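Local coordinates for putative uncharacterized protein gbs1889 (Streptococcus agalactiae, PDB 3ANK) that hydrolyses unsaturated disaccharides of chondroitin, hyaluronan and heparin, releasing the 4,5-unsaturated uronic acid and preferring sulfated substrates, at residues 251-256 and 313-318. The protein carries 1 engineered substitution. Residues are numbered along the deposited sequence; the frame is centred on the assembly and turned at random.
Sequences WGIYGI and CGIHEM. With GCD (4-deoxy-alpha-L-threo-hex-4-enopyranuronic acid), chain B.
Two near-parallel helices of the alpha6/alpha6 barrel, 246-263 and 305-319, pack where Tyr254 lies against Gly314 and Cys313. The local axes approach to 7.7 Å at an angle of 28°, a separation that glycine makes possible. At Gly314 a CB would point at the neighbouring helix and collide with the backbone of Ile253 and Tyr254; without one, its CA sits 3.7 Å from Ile253 O and 3.5 Å from Tyr254 CD2. The tyrosine ring runs along this smooth patch because CG is anti to the backbone N (chi1 -161°), and one face receives Cys313. The contact is a CH-pi one: Cys313 CB lies over that face, 3.9 Å from the centroid of the Tyr254 ring and displaced toward the rim near CE1, while SG stands farther off and oblique. A small cysteine suits this place, as the side chain also touches helix 377-391. From that helix Arg389 hydrogen-bonds Tyr254 OH, so the buried hydroxyl is satisfied and the far end of the ring is held. Glu317, whose CB brushes Tyr254 CE2 at 4.2 Å, forms salt bridges through OE2 with both Lys320 and Arg389. Beside the glycine, branched Ile253 meets Ile315 through CG2 to CG1 at 4.2 Å; outward, Ile253 packs on Phe279 and Ile315 on Tyr332, Met336 and Met339, apolar surroundings that suit isoleucine. In this glycoside hydrolase family 88 barrel, helix 246-263 also reaches the substrate. One turn before Tyr254, Trp251 turns to the pocket, where its indole NE1 donates a hydrogen bond in the ring plane to carboxylate oxygen O6B of the unsaturated uronic acid GCD (3.1 Å, N-H...O angle 150°). The indole also meets the ring of Phe118, their planes about 40° apart, and GCD is further hydrogen-bonded by Arg247 and the nucleophile Asp115.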
ATOM      1  N   TRP A 251      -4.704  -1.459  -4.386  1.00 13.90           N
ATOM      2  CA  TRP A 251      -3.394  -1.557  -5.043  1.00 13.50           C
ATOM      3  C   TRP A 251      -3.463  -0.796  -6.373  1.00 13.09           C
ATOM      4  O   TRP A 251      -2.483  -0.186  -6.811  1.00 13.14           O
ATOM      5  CB  TRP A 251      -2.995  -3.019  -5.320  1.00 13.31           C
ATOM      6  CG  TRP A 251      -2.538  -3.849  -4.106  1.00 14.90           C
ATOM      7  CD1 TRP A 251      -2.780  -5.182  -3.888  1.00 15.46           C
ATOM      8  CD2 TRP A 251      -1.770  -3.396  -2.982  1.00 14.82           C
ATOM      9  NE1 TRP A 251      -2.209  -5.586  -2.693  1.00 15.17           N
ATOM     10  CE2 TRP A 251      -1.583  -4.506  -2.121  1.00 16.04           C
ATOM     11  CE3 TRP A 251      -1.215  -2.156  -2.618  1.00 17.21           C
ATOM     12  CZ2 TRP A 251      -0.866  -4.415  -0.917  1.00 16.78           C
ATOM     13  CZ3 TRP A 251      -0.505  -2.065  -1.416  1.00 16.84           C
ATOM     14  CH2 TRP A 251      -0.337  -3.189  -0.584  1.00 17.91           C
ATOM     15  N   GLY A 252      -4.619  -0.868  -7.029  1.00 12.64           N
ATOM     16  CA  GLY A 252      -4.833  -0.140  -8.289  1.00 12.06           C
ATOM     17  C   GLY A 252      -4.957   1.356  -8.036  1.00 12.30           C
ATOM     18  O   GLY A 252      -4.354   2.163  -8.727  1.00 12.38           O
ATOM     19  N   ILE A 253      -5.737   1.723  -7.022  1.00 11.92           N
ATOM     20  CA  ILE A 253      -5.973   3.120  -6.701  1.00 11.81           C
ATOM     21  C   ILE A 253      -4.678   3.869  -6.353  1.00 11.90           C
ATOM     22  O   ILE A 253      -4.507   5.035  -6.722  1.00 11.74           O
ATOM     23  CB  ILE A 253      -6.996   3.243  -5.571  1.00 11.60           C
ATOM     24  CG1 ILE A 253      -8.364   2.762  -6.091  1.00 11.15           C
ATOM     25  CG2 ILE A 253      -7.064   4.690  -5.062  1.00 11.74           C
ATOM     26  CD1 ILE A 253      -9.413   2.506  -4.991  1.00 12.04           C
ATOM     27  N   TYR A 254      -3.768   3.186  -5.669  1.00 11.82           N
ATOM     28  CA  TYR A 254      -2.457   3.752  -5.351  1.00 12.02           C
ATOM     29  C   TYR A 254      -1.433   3.512  -6.469  1.00 12.01           C
ATOM     30  O   TYR A 254      -0.680   4.415  -6.838  1.00 12.64           O
ATOM     31  CB  TYR A 254      -1.945   3.189  -4.019  1.00 12.10           C
ATOM     32  CG  TYR A 254      -0.847   4.016  -3.356  1.00 13.38           C
ATOM     33  CD1 TYR A 254      -0.214   3.564  -2.205  1.00 14.10           C
ATOM     34  CD2 TYR A 254      -0.439   5.242  -3.885  1.00 14.81           C
ATOM     35  CE1 TYR A 254       0.784   4.308  -1.584  1.00 13.14           C
ATOM     36  CE2 TYR A 254       0.579   5.995  -3.269  1.00 14.36           C
ATOM     37  CZ  TYR A 254       1.179   5.518  -2.115  1.00 15.08           C
ATOM     38  OH  TYR A 254       2.193   6.244  -1.493  1.00 14.53           O
ATOM     39  N   GLY A 255      -1.399   2.306  -7.019  1.00 11.49           N
ATOM     40  CA  GLY A 255      -0.385   1.998  -8.027  1.00 11.70           C
ATOM     41  C   GLY A 255      -0.497   2.838  -9.283  1.00 11.39           C
ATOM     42  O   GLY A 255       0.506   3.128  -9.941  1.00 11.42           O
ATOM     43  N   ILE A 256      -1.720   3.227  -9.641  1.00 11.73           N
ATOM     44  CA  ILE A 256      -1.925   4.007 -10.866  1.00 11.39           C
ATOM     45  C   ILE A 256      -1.290   5.403 -10.790  1.00 11.61           C
ATOM     46  O   ILE A 256      -0.488   5.782 -11.670  1.00 11.23           O
ATOM     47  CB  ILE A 256      -3.425   4.056 -11.282  1.00 11.60           C
ATOM     48  CG1 ILE A 256      -3.892   2.656 -11.735  1.00 10.95           C
ATOM     49  CG2 ILE A 256      -3.656   5.048 -12.425  1.00 12.24           C
ATOM     50  CD1 ILE A 256      -5.420   2.546 -11.976  1.00  7.60           C
ATOM     51  N   CYS A 313      -4.032   6.903   0.559  1.00 10.36           N
ATOM     52  CA  CYS A 313      -2.719   7.329   0.054  1.00 10.32           C
ATOM     53  C   CYS A 313      -2.775   7.534  -1.460  1.00 10.57           C
ATOM     54  O   CYS A 313      -2.224   8.507  -1.989  1.00 10.58           O
ATOM     55  CB  CYS A 313      -1.640   6.289   0.382  1.00 10.36           C
ATOM     56  SG  CYS A 313      -1.273   6.113   2.150  1.00 11.63           S
ATOM     57  N   GLY A 314      -3.445   6.611  -2.145  1.00 10.06           N
ATOM     58  CA  GLY A 314      -3.626   6.703  -3.590  1.00 10.38           C
ATOM     59  C   GLY A 314      -4.392   7.930  -4.048  1.00  9.99           C
ATOM     60  O   GLY A 314      -3.977   8.632  -4.967  1.00  9.81           O
ATOM     61  N   ILE A 315      -5.533   8.184  -3.424  1.00 10.10           N
ATOM     62  CA  ILE A 315      -6.275   9.395  -3.727  1.00 10.68           C
ATOM     63  C   ILE A 315      -5.441  10.648  -3.433  1.00 10.59           C
ATOM     64  O   ILE A 315      -5.413  11.596  -4.233  1.00 10.63           O
ATOM     65  CB  ILE A 315      -7.585   9.438  -2.930  1.00 10.32           C
ATOM     66  CG1 ILE A 315      -8.512   8.322  -3.416  1.00 10.82           C
ATOM     67  CG2 ILE A 315      -8.252  10.811  -3.084  1.00 11.43           C
ATOM     68  CD1 ILE A 315      -9.752   8.138  -2.566  1.00 11.44           C
ATOM     69  N   HIS A 316      -4.760  10.659  -2.287  1.00 10.68           N
ATOM     70  CA  HIS A 316      -3.914  11.799  -1.935  1.00 10.97           C
ATOM     71  C   HIS A 316      -2.856  12.031  -3.027  1.00 11.09           C
ATOM     72  O   HIS A 316      -2.598  13.170  -3.425  1.00 10.52           O
ATOM     73  CB  HIS A 316      -3.249  11.601  -0.559  1.00 11.04           C
ATOM     74  CG  HIS A 316      -2.321  12.718  -0.176  1.00 10.70           C
ATOM     75  ND1 HIS A 316      -2.695  13.739   0.673  1.00 13.29           N
ATOM     76  CD2 HIS A 316      -1.044  12.980  -0.538  1.00  8.59           C
ATOM     77  CE1 HIS A 316      -1.690  14.589   0.812  1.00 10.43           C
ATOM     78  NE2 HIS A 316      -0.673  14.147   0.093  1.00 12.17           N
ATOM     79  N   GLU A 317      -2.256  10.945  -3.510  1.00 10.96           N
ATOM     80  CA  GLU A 317      -1.226  11.053  -4.548  1.00 11.59           C
ATOM     81  C   GLU A 317      -1.827  11.578  -5.857  1.00 11.70           C
ATOM     82  O   GLU A 317      -1.333  12.535  -6.439  1.00 11.53           O
ATOM     83  CB  GLU A 317      -0.521   9.713  -4.781  1.00 11.47           C
ATOM     84  CG  GLU A 317       0.649   9.775  -5.768  1.00 12.56           C
ATOM     85  CD  GLU A 317       1.792  10.686  -5.319  1.00 14.23           C
ATOM     86  OE1 GLU A 317       2.558  11.151  -6.197  1.00 14.47           O
ATOM     87  OE2 GLU A 317       1.927  10.942  -4.094  1.00 13.88           O
ATOM     88  N   MET A 318      -2.912  10.962  -6.310  1.00 11.88           N
ATOM     89  CA  MET A 318      -3.502  11.375  -7.581  1.00 11.91           C
ATOM     90  C   MET A 318      -3.925  12.844  -7.541  1.00 11.81           C
ATOM     91  O   MET A 318      -3.834  13.535  -8.540  1.00 10.97           O
ATOM     92  CB  MET A 318      -4.694  10.486  -7.955  1.00 11.91           C
ATOM     93  CG  MET A 318      -5.292  10.770  -9.342  1.00 12.37           C
ATOM     94  SD  MET A 318      -4.421   9.874 -10.667  1.00 16.68           S
ATOM     95  CE  MET A 318      -3.059  10.976 -10.964  1.00 13.75           C
TER
HETATM   96  C1  GCD B   2       1.239 -11.445  -1.160  1.00 36.90           C
HETATM   97  C2  GCD B   2       1.678 -10.758  -2.440  1.00 36.20           C
HETATM   98  C3  GCD B   2       1.867  -9.270  -2.172  1.00 35.14           C
HETATM   99  C4  GCD B   2       0.548  -8.761  -1.619  1.00 33.66           C
HETATM  100  C5  GCD B   2      -0.303  -9.614  -0.926  1.00 32.75           C
HETATM  101  C6  GCD B   2      -1.625  -9.068  -0.427  1.00 29.81           C
HETATM  102  O2  GCD B   2       2.904 -11.333  -2.878  1.00 36.30           O
HETATM  103  O3  GCD B   2       2.151  -8.590  -3.399  1.00 35.34           O
HETATM  104  O5  GCD B   2       0.007 -10.916  -0.643  1.00 35.53           O
HETATM  105  O6A GCD B   2      -2.349  -9.839   0.228  1.00 28.82           O
HETATM  106  O6B GCD B   2      -1.898  -7.875  -0.665  1.00 28.65           O